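Local coordinates for choline binding protein PCPA (Streptococcus pneumoniae, PDB 4CP6) that serves as a pneumococcal vaccine antigen and, as a choline-binding protein, probably attaches to choline on the cell surface while presenting a leucine-rich repeat region, at residues V76-F81 / I107-F112; E295-P300 / L315-L320; L320-N325 / K341-G346. All coordinates share one frame; numbering follows the deposited sequence.

Interaction 1: residues V76-F81 / I107-F112; sequences VASQAF and IQKKGF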
loop_
_atom_site.group_PDB
_atom_site.type_symbol
_atom_site.label_atom_id
_atom_site.label_comp_id
_atom_site.label_asym_id
_atom_site.label_seq_id
_atom_site.Cartn_x
_atom_site.Cartn_y
_atom_site.Cartn_z
ATOM N N VAL A 76 3.948 25.344 2.337
ATOM C CA VAL A 76 3.704 24.920 3.705
ATOM C C VAL A 76 4.964 24.141 4.109
ATOM O O VAL A 76 5.287 23.112 3.481
ATOM C CB VAL A 76 2.432 24.073 3.868
ATOM C CG1 VAL A 76 2.341 23.507 5.278
ATOM C CG2 VAL A 76 1.186 24.906 3.537
ATOM N N ALA A 77 5.694 24.638 5.128
ATOM C CA ALA A 77 6.923 23.982 5.550
ATOM C C ALA A 77 6.659 22.636 6.217
ATOM O O ALA A 77 5.601 22.423 6.818
ATOM C CB ALA A 77 7.674 24.877 6.519
ATOM N N SER A 78 7.676 21.750 6.221
ATOM C CA SER A 78 7.555 20.503 6.943
ATOM C C SER A 78 7.177 20.808 8.407
ATOM O O SER A 78 7.729 21.743 9.025
ATOM C CB SER A 78 8.875 19.748 6.938
ATOM O OG SER A 78 9.181 19.412 5.600
ATOM N N GLN A 79 6.256 20.010 8.975
ATOM C CA GLN A 79 5.772 20.116 10.356
ATOM C C GLN A 79 4.936 21.360 10.637
ATOM O O GLN A 79 4.390 21.440 11.727
ATOM C CB GLN A 79 6.950 20.064 11.379
ATOM C CG GLN A 79 8.001 18.965 11.134
ATOM C CD GLN A 79 7.478 17.561 11.315
ATOM O OE1 GLN A 79 6.445 17.327 11.957
ATOM N NE2 GLN A 79 8.137 16.603 10.698
ATOM N N ALA A 80 4.781 22.301 9.679
ATOM C CA ALA A 80 4.097 23.564 10.021
ATOM C C ALA A 80 2.718 23.390 10.620
ATOM O O ALA A 80 2.385 24.055 11.616
ATOM C CB ALA A 80 4.034 24.481 8.812
ATOM N N PHE A 81 1.905 22.509 10.028
ATOM C CA PHE A 81 0.568 22.274 10.542
ATOM C C PHE A 81 0.417 20.840 11.031
ATOM O O PHE A 81 -0.653 20.225 10.951
ATOM C CB PHE A 81 -0.512 22.727 9.558
ATOM C CG PHE A 81 -0.397 24.210 9.315
ATOM C CD1 PHE A 81 -0.703 25.130 10.330
ATOM C CD2 PHE A 81 0.063 24.698 8.105
ATOM C CE1 PHE A 81 -0.562 26.501 10.123
ATOM C CE2 PHE A 81 0.223 26.077 7.906
ATOM C CZ PHE A 81 -0.087 26.972 8.919
ATOM N N ILE A 107 3.301 21.673 -0.645
ATOM C CA ILE A 107 3.154 21.236 0.740
ATOM C C ILE A 107 4.347 20.318 0.961
ATOM O O ILE A 107 4.463 19.266 0.313
ATOM C CB ILE A 107 1.811 20.551 1.039
ATOM C CG1 ILE A 107 0.653 21.580 0.915
ATOM C CG2 ILE A 107 1.871 19.943 2.466
ATOM C CD1 ILE A 107 -0.781 20.947 0.847
ATOM N N GLN A 108 5.292 20.749 1.779
ATOM C CA GLN A 108 6.498 19.984 2.075
ATOM C C GLN A 108 6.181 18.715 2.873
ATOM O O GLN A 108 5.070 18.541 3.395
ATOM C CB GLN A 108 7.502 20.853 2.841
ATOM C CG GLN A 108 8.078 21.973 1.971
ATOM C CD GLN A 108 8.929 22.957 2.735
ATOM O OE1 GLN A 108 9.139 24.125 2.296
ATOM N NE2 GLN A 108 9.424 22.537 3.882
ATOM N N LYS A 109 7.184 17.832 2.995
ATOM C CA LYS A 109 6.985 16.563 3.703
ATOM C C LYS A 109 6.451 16.799 5.104
ATOM O O LYS A 109 6.913 17.718 5.798
ATOM C CB LYS A 109 8.273 15.716 3.773
ATOM C CG LYS A 109 9.476 16.425 4.340
ATOM C CD LYS A 109 10.728 15.559 4.216
ATOM C CE LYS A 109 11.850 16.213 4.977
ATOM N NZ LYS A 109 13.000 15.290 5.170
ATOM N N LYS A 110 5.448 16.020 5.509
ATOM C CA LYS A 110 4.871 16.131 6.856
ATOM C C LYS A 110 4.327 17.528 7.157
ATOM O O LYS A 110 4.186 17.888 8.336
ATOM C CB LYS A 110 5.904 15.674 7.910
ATOM C CG LYS A 110 6.135 14.165 7.811
ATOM C CD LYS A 110 6.953 13.601 8.924
ATOM C CE LYS A 110 6.855 12.097 8.824
ATOM N NZ LYS A 110 7.509 11.448 10.004
ATOM N N GLY A 111 3.919 18.284 6.126
ATOM C CA GLY A 111 3.372 19.622 6.396
ATOM C C GLY A 111 2.138 19.596 7.278
ATOM O O GLY A 111 1.907 20.551 8.031
ATOM N N PHE A 112 1.324 18.521 7.208
ATOM C CA PHE A 112 0.088 18.363 7.976
ATOM C C PHE A 112 0.077 17.009 8.679
ATOM O O PHE A 112 -0.986 16.423 8.892
ATOM C CB PHE A 112 -1.142 18.503 7.062
ATOM C CG PHE A 112 -1.338 19.872 6.452
ATOM C CD1 PHE A 112 -0.663 20.241 5.294
ATOM C CD2 PHE A 112 -2.240 20.772 7.004
ATOM C CE1 PHE A 112 -0.898 21.481 4.691
ATOM C CE2 PHE A 112 -2.441 22.019 6.434
ATOM C CZ PHE A 112 -1.767 22.376 5.288
HETATM O O HOH W 1 8.670 13.883 11.748
#
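Phe81 and Phe112 run abreast, one aromatic side chain in each of two successive coils. Along Phe81, CB rests 3.6 Å from Gly111 O and 3.7 Å from Phe112 CD2. CG follows beside Phe112 CE2, and CD2 packs 4.0 Å from that same CE2. The rest of the ring turns away to Val47, Phe49 and Ile60. The two ring planes meet obliquely, at 31°. Phe112 CE1 also meets Val76 CG1 at 3.9 Å; placing that methyl anti to the backbone N (chi1 172°) carries it to the ring.

Val76 and Ile107 form a parallel bridge, with Gln108 N bonded to Val76 O at 2.9 Å; Phe81 N reaches Gly111 O at 2.8 Å. Ser78 OG donates to Lys109 O in the carbonyl plane, on a lone pair, at 2.8 Å. At the outer side, a water joins Gln79 NE2 and Lys110 NZ, while Gln79 OE1 bonds to Tyr84.

Both coils make a type II turn, Ala77 to Ala80 and Gln108 to Gly111. Backbone groups in and beside the turns, together with the Ser78 hydroxyl, bond from coil to coil, and the phenylalanines form an apolar interior that Phe136 continues by stacking on Phe112.

Interaction 2: residues E295-P300 / L315-L320; sequences EEISLP and LELKEL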
loop_
_atom_site.group_PDB
_atom_site.type_symbol
_atom_site.label_atom_id
_atom_site.label_comp_id
_atom_site.label_asym_id
_atom_site.label_seq_id
_atom_site.Cartn_x
_atom_site.Cartn_y
_atom_site.Cartn_z
ATOM N N GLU A 295 -10.740 -19.763 -0.353
ATOM C CA GLU A 295 -10.794 -21.201 -0.065
ATOM C C GLU A 295 -10.003 -21.986 -1.076
ATOM O O GLU A 295 -9.437 -23.038 -0.763
ATOM C CB GLU A 295 -12.251 -21.690 -0.099
ATOM C CG GLU A 295 -13.086 -21.141 1.047
ATOM C CD GLU A 295 -14.557 -21.508 1.020
ATOM O OE1 GLU A 295 -14.975 -22.210 0.071
ATOM O OE2 GLU A 295 -15.302 -21.028 1.907
ATOM N N GLU A 296 -10.031 -21.510 -2.331
ATOM C CA GLU A 296 -9.386 -22.199 -3.422
ATOM C C GLU A 296 -8.763 -21.231 -4.393
ATOM O O GLU A 296 -9.319 -20.187 -4.680
ATOM C CB GLU A 296 -10.344 -23.159 -4.154
ATOM C CG GLU A 296 -11.744 -22.661 -4.386
ATOM C CD GLU A 296 -12.669 -23.735 -4.928
ATOM O OE1 GLU A 296 -12.324 -24.364 -5.956
ATOM O OE2 GLU A 296 -13.751 -23.933 -4.332
ATOM N N ILE A 297 -7.574 -21.590 -4.861
ATOM C CA ILE A 297 -6.851 -20.804 -5.844
ATOM C C ILE A 297 -6.273 -21.711 -6.892
ATOM O O ILE A 297 -5.649 -22.717 -6.541
ATOM C CB ILE A 297 -5.803 -19.891 -5.185
ATOM C CG1 ILE A 297 -5.171 -18.952 -6.252
ATOM C CG2 ILE A 297 -4.729 -20.711 -4.435
ATOM C CD1 ILE A 297 -4.332 -17.954 -5.685
ATOM N N SER A 298 -6.482 -21.400 -8.181
ATOM C CA SER A 298 -5.910 -22.208 -9.246
ATOM C C SER A 298 -4.633 -21.506 -9.729
ATOM O O SER A 298 -4.707 -20.337 -10.147
ATOM C CB SER A 298 -6.900 -22.367 -10.395
ATOM O OG SER A 298 -6.312 -23.120 -11.438
ATOM N N LEU A 299 -3.485 -22.184 -9.656
ATOM C CA LEU A 299 -2.194 -21.627 -10.064
ATOM C C LEU A 299 -1.797 -22.246 -11.391
ATOM O O LEU A 299 -1.855 -23.467 -11.547
ATOM C CB LEU A 299 -1.132 -21.947 -9.011
ATOM C CG LEU A 299 -1.439 -21.414 -7.588
ATOM C CD1 LEU A 299 -0.358 -21.880 -6.610
ATOM C CD2 LEU A 299 -1.558 -19.886 -7.583
ATOM N N PRO A 300 -1.365 -21.412 -12.351
ATOM C CA PRO A 300 -1.149 -21.906 -13.720
ATOM C C PRO A 300 0.206 -22.530 -14.019
ATOM O O PRO A 300 1.176 -22.302 -13.306
ATOM C CB PRO A 300 -1.356 -20.643 -14.567
ATOM C CG PRO A 300 -0.819 -19.533 -13.656
ATOM C CD PRO A 300 -1.304 -19.938 -12.291
ATOM N N LEU A 315 -7.018 -17.534 6.173
ATOM C CA LEU A 315 -7.738 -18.277 7.217
ATOM C C LEU A 315 -8.612 -19.417 6.711
ATOM O O LEU A 315 -8.871 -20.354 7.490
ATOM C CB LEU A 315 -8.563 -17.322 8.074
ATOM C CG LEU A 315 -7.830 -16.169 8.761
ATOM C CD1 LEU A 315 -8.796 -15.377 9.658
ATOM C CD2 LEU A 315 -6.629 -16.663 9.588
ATOM N N GLU A 316 -9.043 -19.372 5.435
ATOM C CA GLU A 316 -9.914 -20.401 4.886
ATOM C C GLU A 316 -9.330 -21.220 3.761
ATOM O O GLU A 316 -10.023 -22.056 3.178
ATOM C CB GLU A 316 -11.247 -19.781 4.427
ATOM C CG GLU A 316 -12.072 -19.193 5.552
ATOM C CD GLU A 316 -12.685 -20.152 6.556
ATOM O OE1 GLU A 316 -12.899 -21.337 6.227
ATOM O OE2 GLU A 316 -12.972 -19.685 7.678
ATOM N N LEU A 317 -8.040 -20.984 3.398
ATOM C CA LEU A 317 -7.479 -21.703 2.255
ATOM C C LEU A 317 -7.363 -23.179 2.529
ATOM O O LEU A 317 -6.690 -23.562 3.486
ATOM C CB LEU A 317 -6.140 -21.059 1.884
ATOM C CG LEU A 317 -5.393 -21.617 0.690
ATOM C CD1 LEU A 317 -6.174 -21.439 -0.577
ATOM C CD2 LEU A 317 -4.029 -20.956 0.600
ATOM N N LYS A 318 -7.982 -24.025 1.694
ATOM C CA LYS A 318 -8.053 -25.457 1.999
ATOM C C LYS A 318 -6.946 -26.311 1.435
ATOM O O LYS A 318 -6.647 -27.363 2.006
ATOM C CB LYS A 318 -9.401 -26.033 1.519
ATOM C CG LYS A 318 -10.625 -25.308 2.086
ATOM C CD LYS A 318 -11.931 -25.849 1.461
ATOM C CE LYS A 318 -13.157 -25.197 2.066
ATOM N NZ LYS A 318 -14.419 -25.841 1.618
ATOM N N GLU A 319 -6.359 -25.897 0.308
ATOM C CA GLU A 319 -5.345 -26.690 -0.382
ATOM C C GLU A 319 -4.539 -25.756 -1.226
ATOM O O GLU A 319 -5.028 -24.678 -1.591
ATOM C CB GLU A 319 -6.051 -27.721 -1.307
ATOM C CG GLU A 319 -5.133 -28.671 -2.058
ATOM C CD GLU A 319 -5.805 -29.724 -2.918
ATOM O OE1 GLU A 319 -7.050 -29.692 -3.045
ATOM O OE2 GLU A 319 -5.079 -30.583 -3.471
ATOM N N LEU A 320 -3.305 -26.171 -1.557
ATOM C CA LEU A 320 -2.474 -25.428 -2.488
ATOM C C LEU A 320 -1.773 -26.420 -3.356
ATOM O O LEU A 320 -1.143 -27.357 -2.838
ATOM C CB LEU A 320 -1.417 -24.560 -1.790
ATOM C CG LEU A 320 -1.763 -23.134 -1.485
ATOM C CD1 LEU A 320 -0.698 -22.491 -0.607
ATOM C CD2 LEU A 320 -1.973 -22.328 -2.781
HETATM O O HOH W 2 -14.722 -22.191 4.368
HETATM O O HOH W 3 -6.622 -24.125 -3.811
#
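Glu295 O receives a nearly straight hydrogen bond from Lys318 N, 3.0 Å long with 174° at the hydrogen. The oxygen is closely packed as well: Leu317 CD1 touches it at 3.6 Å, and CB and CG of Lys318 pass alongside. Just beside this bond, Glu295 CA directs its hydrogen at Glu316 O, a CA-H...O contact of 3.4 Å.

Outward from this backbone grip, the Glu295 side chain runs extended alongside both Glu316 and Lys318. Its OE1 forms a long salt bridge, 4.0 Å, to Lys318 NZ. Its OE2 shares a water with Glu316 OE1, whose stronger partner is Lys339 NZ; that lysine and the water would probably temper the repulsion between the two carboxylates.

Further along, the segments part, running 24° off parallel. A water fills in for a direct bond, accepting from Ile297 N at 2.9 Å and donating to Glu319 O at 2.8 Å. On the inner side, chi1 of -173° sets CG2 of Ile297 between the backbone N and the carbonyl carbon, from where it meets Leu320 CD2 at 3.6 Å, with Leu317 CD1 a little farther off. Leu299 CD1 also reaches Leu320 CD2, and Phe311 packs against Ile297, Leu317 and Leu320.

Strand 296-298 ends one parallel sheet and strand 319-322 begins the next. The geometry is that of adjacent coils in a leucine-rich repeat solenoid, joined by one direct backbone bond, bridging water and aliphatic packing at a break in the parallel sheet.

Interaction 3: residues L320-N325 / K341-G346; sequences LILPDN and KSLTIG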
loop_
_atom_site.group_PDB
_atom_site.type_symbol
_atom_site.label_atom_id
_atom_site.label_comp_id
_atom_site.label_asym_id
_atom_site.label_seq_id
_atom_site.Cartn_x
_atom_site.Cartn_y
_atom_site.Cartn_z
ATOM N N LEU A 320 -3.305 -26.171 -1.557
ATOM C CA LEU A 320 -2.474 -25.428 -2.488
ATOM C C LEU A 320 -1.773 -26.420 -3.356
ATOM O O LEU A 320 -1.143 -27.357 -2.838
ATOM C CB LEU A 320 -1.417 -24.560 -1.790
ATOM C CG LEU A 320 -1.763 -23.134 -1.485
ATOM C CD1 LEU A 320 -0.698 -22.491 -0.607
ATOM C CD2 LEU A 320 -1.973 -22.328 -2.781
ATOM N N ILE A 321 -1.879 -26.239 -4.667
ATOM C CA ILE A 321 -1.162 -27.035 -5.621
ATOM C C ILE A 321 -0.156 -26.127 -6.313
ATOM O O ILE A 321 -0.546 -25.310 -7.159
ATOM C CB ILE A 321 -2.106 -27.721 -6.619
ATOM C CG1 ILE A 321 -3.111 -28.625 -5.856
ATOM C CG2 ILE A 321 -1.294 -28.487 -7.675
ATOM C CD1 ILE A 321 -4.314 -29.052 -6.707
ATOM N N LEU A 322 1.118 -26.234 -5.951
ATOM C CA LEU A 322 2.162 -25.431 -6.588
ATOM C C LEU A 322 2.467 -26.071 -7.946
ATOM O O LEU A 322 2.721 -27.279 -8.035
ATOM C CB LEU A 322 3.420 -25.359 -5.726
ATOM C CG LEU A 322 3.237 -24.770 -4.313
ATOM C CD1 LEU A 322 4.539 -24.888 -3.512
ATOM C CD2 LEU A 322 2.745 -23.299 -4.368
ATOM N N PRO A 323 2.364 -25.282 -9.015
ATOM C CA PRO A 323 2.502 -25.851 -10.358
ATOM C C PRO A 323 3.892 -26.316 -10.676
ATOM O O PRO A 323 4.858 -26.070 -9.935
ATOM C CB PRO A 323 1.974 -24.750 -11.289
ATOM C CG PRO A 323 2.169 -23.485 -10.513
ATOM C CD PRO A 323 2.010 -23.851 -9.046
ATOM N N ASP A 324 3.988 -27.058 -11.777
ATOM C CA ASP A 324 5.176 -27.838 -12.048
ATOM C C ASP A 324 6.461 -27.102 -12.322
ATOM O O ASP A 324 7.529 -27.703 -12.195
ATOM C CB ASP A 324 4.906 -28.807 -13.220
ATOM C CG ASP A 324 3.816 -29.841 -12.937
ATOM O OD1 ASP A 324 3.629 -30.215 -11.753
ATOM O OD2 ASP A 324 3.130 -30.271 -13.903
ATOM N N ASN A 325 6.373 -25.818 -12.706
ATOM C CA ASN A 325 7.514 -25.077 -13.213
ATOM C C ASN A 325 7.915 -23.835 -12.402
ATOM O O ASN A 325 8.642 -22.985 -12.922
ATOM C CB ASN A 325 7.199 -24.679 -14.680
ATOM C CG ASN A 325 6.592 -25.804 -15.503
ATOM O OD1 ASN A 325 7.233 -26.844 -15.685
ATOM N ND2 ASN A 325 5.315 -25.667 -15.951
ATOM N N LYS A 341 -5.274 -28.124 4.329
ATOM C CA LYS A 341 -5.249 -29.559 4.582
ATOM C C LYS A 341 -4.170 -30.273 3.795
ATOM O O LYS A 341 -3.622 -31.291 4.238
ATOM C CB LYS A 341 -6.633 -30.143 4.205
ATOM C CG LYS A 341 -7.771 -29.661 5.088
ATOM C CD LYS A 341 -9.120 -30.301 4.699
ATOM C CE LYS A 341 -9.797 -29.584 3.548
ATOM N NZ LYS A 341 -11.257 -29.868 3.495
ATOM N N SER A 342 -3.836 -29.739 2.614
ATOM C CA SER A 342 -2.905 -30.408 1.747
ATOM C C SER A 342 -2.092 -29.416 0.946
ATOM O O SER A 342 -2.638 -28.394 0.509
ATOM C CB SER A 342 -3.693 -31.289 0.774
ATOM O OG SER A 342 -2.851 -32.057 -0.067
ATOM N N LEU A 343 -0.831 -29.765 0.688
ATOM C CA LEU A 343 0.059 -29.001 -0.181
ATOM C C LEU A 343 0.666 -29.963 -1.196
ATOM O O LEU A 343 1.158 -31.037 -0.800
ATOM C CB LEU A 343 1.166 -28.299 0.647
ATOM C CG LEU A 343 2.294 -27.707 -0.188
ATOM C CD1 LEU A 343 1.800 -26.449 -0.923
ATOM C CD2 LEU A 343 3.498 -27.345 0.692
ATOM N N THR A 344 0.654 -29.604 -2.490
ATOM C CA THR A 344 1.328 -30.387 -3.513
ATOM C C THR A 344 2.416 -29.535 -4.133
ATOM O O THR A 344 2.172 -28.359 -4.428
ATOM C CB THR A 344 0.353 -30.911 -4.583
ATOM O OG1 THR A 344 -0.559 -31.803 -3.934
ATOM C CG2 THR A 344 1.074 -31.625 -5.729
ATOM N N ILE A 345 3.604 -30.109 -4.297
ATOM C CA ILE A 345 4.744 -29.413 -4.864
ATOM C C ILE A 345 4.984 -30.059 -6.224
ATOM O O ILE A 345 5.325 -31.246 -6.303
ATOM C CB ILE A 345 5.977 -29.509 -3.933
ATOM C CG1 ILE A 345 5.606 -29.119 -2.482
ATOM C CG2 ILE A 345 7.123 -28.652 -4.467
ATOM C CD1 ILE A 345 6.760 -29.186 -1.463
ATOM N N GLY A 346 4.847 -29.246 -7.276
ATOM C CA GLY A 346 4.922 -29.667 -8.673
ATOM C C GLY A 346 6.190 -30.360 -9.126
ATOM O O GLY A 346 7.229 -30.329 -8.464
HETATM O O HOH W 4 -2.594 -30.501 -2.353
#
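Leu322 and Thr344 meet in the shortest of three backbone hydrogen bonds, Leu322 N to Thr344 O at 2.8 Å. The others are Leu320 N to Ser342 O at 3.1 Å and Thr344 N to Leu320 O at 2.9 Å. Strands 320-322 and 342-345 run almost exactly parallel, 7° apart, and pair Leu320 with Leu343, Ile321 with Thr344 and Leu322 with Ile345. Leu343 CA adds a CA-H...O contact to Leu320 O.

Apolar packing occupies the face bearing Leu320, Leu322, Leu343 and Ile345. Leu343 has CG anti to the backbone N (chi1 169°), which swings CD1 back over the neighbouring strand, 3.8 Å from Leu320 CB and 4.0 Å from Leu322 CG. Met334 covers all three leucines, and Phe356 closes over Leu322 and Ile345.

The other face carries Ile321 and Thr344. The hydroxyls of Thr344 and Ser342 share a water, 2.8 Å from Ser342 OG and 2.9 Å from Thr344 OG1, which also makes a weak bond to Leu320 O. Beyond the C-terminal ends of the strands, Asp324 OD1 accepts from Asn347 N and lies 3.4 Å from Gly346 CA.

Main-chain bonds thus stitch one coil to the next, while the face of Leu320, Leu322, Leu343 and Ile345 is buried and that of Ile321 and Thr344 is more exposed, with a water at Thr344.

Interactions 2 and 3 are neighbours, centres about 10 Å apart, and share Leu320 on strand 319-322: one contact lies on either side of that strand. Lys318 O and Lys341 N, 2.8 Å apart, probably continue the bonding from coil to coil. Interaction 3 is mostly buried and bonded as regular sheet, whereas interaction 2 is only partly buried, with charged groups and waters where regular sheet pairing is lacking. Interaction 1 stands apart, its centre about 45 Å from that of interaction 2. It too is mostly buried, but runs from a single parallel bridge at the strand ends into two turns; between its own segments phenylalanines do much of the packing, whereas interactions 2 and 3 pair aliphatic side chains.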